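Local structure of aldehyde dehydrogenase (Listeria monocytogenes, 3K9D) at residues Glu254-Val259 with Ala348-Glu353; Ile376-Asp381 with Leu398-Gly403. The protein probably oxidises aldehydes with NAD or NADP as electron acceptor, as a member of the aldehyde dehydrogenase family. All blocks are in the same frame, centred on the assembly; numbering follows the deposited sequence.

Contact 1. Residues Glu254-Val259 with Ala348-Glu353; sequences EQSVVV and AFYTAE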
# COMPACT_ATOMS: atom_id res chain seq x y z
N GLU A 254 -1.41 24.36 -11.21
CA GLU A 254 -1.18 25.40 -10.20
C GLU A 254 -2.48 25.94 -9.63
O GLU A 254 -3.47 26.01 -10.34
CB GLU A 254 -0.40 26.57 -10.85
CG GLU A 254 0.95 26.23 -11.47
CD GLU A 254 0.91 25.58 -12.86
OE1 GLU A 254 -0.18 25.34 -13.42
OE2 GLU A 254 2.00 25.29 -13.40
N GLN A 255 -2.48 26.35 -8.36
CA GLN A 255 -3.67 26.95 -7.76
C GLN A 255 -3.40 28.35 -7.19
O GLN A 255 -4.32 29.16 -6.98
CB GLN A 255 -4.26 26.01 -6.70
CG GLN A 255 -4.88 24.76 -7.29
CD GLN A 255 -6.12 25.06 -8.12
OE1 GLN A 255 -6.83 26.03 -7.85
NE2 GLN A 255 -6.40 24.23 -9.13
N SER A 256 -2.13 28.64 -6.97
CA SER A 256 -1.69 29.96 -6.55
C SER A 256 -0.33 30.27 -7.17
O SER A 256 0.40 29.35 -7.57
CB SER A 256 -1.65 30.09 -5.02
OG SER A 256 -0.74 29.18 -4.42
N VAL A 257 -0.05 31.56 -7.28
CA VAL A 257 1.28 32.05 -7.60
C VAL A 257 1.83 32.76 -6.35
O VAL A 257 1.16 33.59 -5.75
CB VAL A 257 1.31 32.99 -8.85
CG1 VAL A 257 2.75 33.41 -9.17
CG2 VAL A 257 0.70 32.31 -10.08
N VAL A 258 3.03 32.39 -5.95
CA VAL A 258 3.71 33.03 -4.85
C VAL A 258 4.95 33.71 -5.46
O VAL A 258 5.69 33.07 -6.18
CB VAL A 258 4.14 31.99 -3.76
CG1 VAL A 258 4.90 32.68 -2.62
CG2 VAL A 258 2.91 31.24 -3.20
N VAL A 259 5.13 35.00 -5.19
CA VAL A 259 6.29 35.76 -5.68
C VAL A 259 6.94 36.48 -4.51
O VAL A 259 6.28 36.77 -3.51
CB VAL A 259 5.90 36.84 -6.77
CG1 VAL A 259 5.05 36.23 -7.85
CG2 VAL A 259 5.16 38.01 -6.15
N ALA A 348 -4.99 32.19 -7.32
CA ALA A 348 -4.56 33.13 -6.27
C ALA A 348 -3.17 33.67 -6.54
O ALA A 348 -2.36 33.04 -7.22
CB ALA A 348 -4.60 32.45 -4.89
N PHE A 349 -2.87 34.85 -5.99
CA PHE A 349 -1.55 35.47 -6.13
C PHE A 349 -1.07 36.02 -4.78
O PHE A 349 -1.64 36.98 -4.25
CB PHE A 349 -1.61 36.59 -7.17
CG PHE A 349 -0.27 37.11 -7.60
CD1 PHE A 349 0.28 36.72 -8.82
CD2 PHE A 349 0.45 38.02 -6.81
CE1 PHE A 349 1.50 37.18 -9.23
CE2 PHE A 349 1.69 38.49 -7.22
CZ PHE A 349 2.20 38.08 -8.43
N TYR A 350 -0.01 35.43 -4.23
CA TYR A 350 0.53 35.83 -2.92
C TYR A 350 1.88 36.52 -3.06
O TYR A 350 2.69 36.17 -3.93
CB TYR A 350 0.76 34.62 -2.01
CG TYR A 350 -0.46 33.85 -1.57
CD1 TYR A 350 -1.11 34.16 -0.37
CD2 TYR A 350 -0.92 32.76 -2.31
CE1 TYR A 350 -2.21 33.42 0.07
CE2 TYR A 350 -2.04 32.03 -1.90
CZ TYR A 350 -2.67 32.35 -0.71
OH TYR A 350 -3.76 31.63 -0.28
N THR A 351 2.14 37.47 -2.16
CA THR A 351 3.43 38.14 -2.07
C THR A 351 4.08 37.87 -0.71
O THR A 351 3.49 38.09 0.35
CB THR A 351 3.30 39.65 -2.31
OG1 THR A 351 2.55 39.88 -3.51
CG2 THR A 351 4.68 40.32 -2.43
N ALA A 352 5.30 37.33 -0.77
CA ALA A 352 6.15 37.05 0.39
C ALA A 352 7.40 37.93 0.27
O ALA A 352 7.64 38.49 -0.80
CB ALA A 352 6.53 35.59 0.39
N GLU A 353 8.19 38.05 1.34
CA GLU A 353 9.38 38.91 1.29
C GLU A 353 10.62 38.13 0.86
O GLU A 353 11.43 38.63 0.09
CB GLU A 353 9.66 39.64 2.62
CG GLU A 353 8.48 40.36 3.27
CD GLU A 353 7.67 41.21 2.31
OE1 GLU A 353 8.26 42.05 1.60
OE2 GLU A 353 6.43 41.03 2.28

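Contact 2. Residues Ile376-Asp381 with Leu398-Gly403; sequences IIHSED and LVNTPG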
# COMPACT_ATOMS: atom_id res chain seq x y z
N ILE A 376 4.98 23.58 -7.25
CA ILE A 376 5.80 23.93 -8.41
C ILE A 376 6.74 25.07 -8.00
O ILE A 376 6.36 25.95 -7.24
CB ILE A 376 4.92 24.33 -9.65
CG1 ILE A 376 3.85 23.28 -9.95
CG2 ILE A 376 5.80 24.58 -10.89
CD1 ILE A 376 2.47 23.56 -9.33
N ILE A 377 8.00 25.01 -8.43
CA ILE A 377 8.94 26.09 -8.18
C ILE A 377 9.69 26.44 -9.47
O ILE A 377 10.11 25.56 -10.23
CB ILE A 377 9.95 25.73 -7.04
CG1 ILE A 377 10.79 26.98 -6.65
CG2 ILE A 377 10.83 24.55 -7.42
CD1 ILE A 377 11.79 26.79 -5.50
N HIS A 378 9.84 27.74 -9.70
CA HIS A 378 10.64 28.25 -10.80
C HIS A 378 11.78 28.99 -10.18
O HIS A 378 11.59 29.94 -9.43
CB HIS A 378 9.80 29.15 -11.72
CG HIS A 378 8.61 28.46 -12.30
ND1 HIS A 378 8.63 27.84 -13.53
CD2 HIS A 378 7.35 28.30 -11.82
CE1 HIS A 378 7.44 27.32 -13.78
NE2 HIS A 378 6.65 27.57 -12.74
N SER A 379 12.98 28.52 -10.49
CA SER A 379 14.18 28.98 -9.83
C SER A 379 15.37 28.48 -10.59
O SER A 379 15.32 27.39 -11.17
CB SER A 379 14.26 28.42 -8.40
OG SER A 379 15.36 28.98 -7.72
N GLU A 380 16.44 29.27 -10.58
CA GLU A 380 17.74 28.80 -11.05
C GLU A 380 18.71 28.58 -9.88
O GLU A 380 19.93 28.43 -10.06
CB GLU A 380 18.33 29.75 -12.09
CG GLU A 380 17.45 29.92 -13.35
CD GLU A 380 17.34 28.65 -14.18
OE1 GLU A 380 18.32 27.88 -14.21
OE2 GLU A 380 16.28 28.43 -14.80
N ASP A 381 18.16 28.56 -8.67
CA ASP A 381 18.96 28.40 -7.47
C ASP A 381 18.80 27.00 -6.92
O ASP A 381 17.80 26.68 -6.26
CB ASP A 381 18.58 29.45 -6.42
CG ASP A 381 19.56 29.51 -5.26
OD1 ASP A 381 19.88 28.46 -4.67
OD2 ASP A 381 20.00 30.62 -4.90
N LEU A 398 7.71 20.05 -8.63
CA LEU A 398 8.07 20.31 -10.01
C LEU A 398 8.96 21.54 -10.15
O LEU A 398 8.70 22.56 -9.54
CB LEU A 398 6.81 20.42 -10.86
CG LEU A 398 5.89 19.22 -10.65
CD1 LEU A 398 4.60 19.47 -11.34
CD2 LEU A 398 6.52 17.89 -11.09
N VAL A 399 10.04 21.38 -10.92
CA VAL A 399 10.99 22.46 -11.13
C VAL A 399 10.98 22.87 -12.61
O VAL A 399 11.20 22.03 -13.50
CB VAL A 399 12.41 22.09 -10.66
CG1 VAL A 399 13.35 23.28 -10.78
CG2 VAL A 399 12.40 21.57 -9.20
N ASN A 400 10.72 24.15 -12.85
CA ASN A 400 10.82 24.79 -14.18
C ASN A 400 10.01 24.08 -15.26
O ASN A 400 10.53 23.73 -16.32
CB ASN A 400 12.29 24.95 -14.60
CG ASN A 400 13.06 25.89 -13.70
OD1 ASN A 400 12.51 26.81 -13.11
ND2 ASN A 400 14.35 25.69 -13.61
N THR A 401 8.73 23.86 -14.98
CA THR A 401 7.89 23.06 -15.85
C THR A 401 6.45 23.47 -15.56
O THR A 401 6.19 24.00 -14.48
CB THR A 401 8.16 21.50 -15.66
OG1 THR A 401 7.77 20.77 -16.84
CG2 THR A 401 7.49 20.93 -14.42
N PRO A 402 5.54 23.29 -16.54
CA PRO A 402 4.10 23.45 -16.27
C PRO A 402 3.60 22.42 -15.25
O PRO A 402 3.89 21.24 -15.38
CB PRO A 402 3.44 23.17 -17.63
CG PRO A 402 4.53 23.05 -18.62
CD PRO A 402 5.83 22.95 -17.95
N GLY A 403 2.84 22.88 -14.25
CA GLY A 403 2.33 22.00 -13.17
C GLY A 403 1.55 20.77 -13.60
O GLY A 403 1.86 19.67 -13.19
O HOH W 1 4.42 26.08 -13.91

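Contact 1. Residues Glu254-Val259 with Ala348-Glu353
Val257 O is gripped from strand 346-352 by two donors of neighbouring residues: Tyr350 N approaches at 2.7 Å, almost head-on to the carbonyl, and the CA-H of Phe349 adds a weaker contact. Val257 N in turn donates to Ala348 O, also 2.7 Å away, so strand 346-352 holds Val257 by both its N and its O. Val259 repeats the pattern, its N bonded to Tyr350 O and its O receiving Ala352 N, while Ala348 N to Gln255 O starts the series of five bonds. Residues 256-259 and 348-352 thus run as parallel neighbours, axes 4.4 Å apart, in the middle of the seven-stranded parallel sheet, flanked by helices, that is consistent with the catalytic domain of the aldehyde dehydrogenase family; strand 223-226 flanks the first of them and strand 324-328 the second. On one face Val257, Val259 and Phe349 meet. The phenyl ring leans forward toward the C-terminal end of the strand, because chi1 (-168°) sets CG trans to the Phe349 N, and reaches Val259, whose two methyls both meet its far end: CG1 lies 3.4 Å from Phe349 CZ, a close fit, and CG2 3.7 Å from Phe349 CE2. Val257 touches the near side of the same ring, CB standing 3.9 Å from Phe349 CD1, and Val257 O sits over a ring face. Helix 261-273 covers this group through Ile268, Val267 and Phe271. The other face carries Ser256, Val258, Ala348 and Tyr350. Here the tyrosine ring turns an edge to Ser256, whose CB lies in the ring plane 3.7 Å from Tyr350 CE2; Val258 CG2 meets the base of the side chain at Tyr350 CB. The phenol oxygen hydrogen-bonds Lys331 O, outside the two segments, and Leu361 of helix 355-368 packs against the Tyr350 side chain.

Contact 2. Residues Ile376-Asp381 with Leu398-Gly403
Ile376 meets Leu398 as its parallel partner, CG1 lying 4.1 Å from Leu398 CD1, where the two side chains cross at a slant. The same CG1 rests on Gly403 CA, and the CG2 branch lies near both Thr401 O and Leu398 O. Ile377 makes the regular strand bonds: its N donates to Leu398 O (2.8 Å) and its O accepts from Asn400 N. On the face opposite Ile376 and Leu398, Ile377 CG2 and Val399 CG2 touch at 3.8 Å, the two branches lying alongside each other. At His378 the strand pairing gives way to side-chain bonding. The side chains of His378 and Asn400 run antiparallel past one another, ring and amide planes 36° apart, and the imidazole CE1 comes up to Thr401 O. A water lying in the ring plane, 2.9 Å from His378 NE2, donates to Thr401 O and so ties the ring to the turning chain. Ser379 is held by the Asn400 amide through both backbone atoms: its N donates to Asn400 OD1 at 3.2 Å, and its O accepts from Asn400 ND2 at 3.1 Å, nearly in the amide plane. These two bonds fix the rotation of the amide. Asn400 itself has left-handed backbone angles, phi 54° and psi 53°, where its chain leaves the strand. Ser379 OG accepts from Asp381 N in an ST turn and also bonds to Glu227, while Glu380 OE2 approaches Asn400 ND2 to 3.6 Å. Asp381 then caps helix 382-391, its OD1 accepting from Ile384 N. Leu398 and Val399 also pair in parallel with a strand of the second subunit, while strand 374-378, helix 382-391 and strand 396-399 form a beta-alpha-beta unit, whose two parallel strands pair directly here.

Contacts 1 and 2 belong to one seven-stranded parallel sheet, their centres 14 Å apart. Across it run strands 346-352, 256-260, 223-226, 374-378 and 396-399, so strand 223-226 separates the two pairs, bonded to 256-260 on one flank and 374-378 on the other. They come in series along the chain: both segments of contact 1 precede both of contact 2 in the sequence. The two also meet directly: Glu254 OE2 accepts a probable hydrogen bond from Gly403 N, 2.7 Å away, at the start of helix 403-407, while Glu254 CG packs on Ile376 CD1. Contact 1 lies within the sheet; contact 2 forms the pair at one edge of the sheet within the chain, where the second subunit joins on.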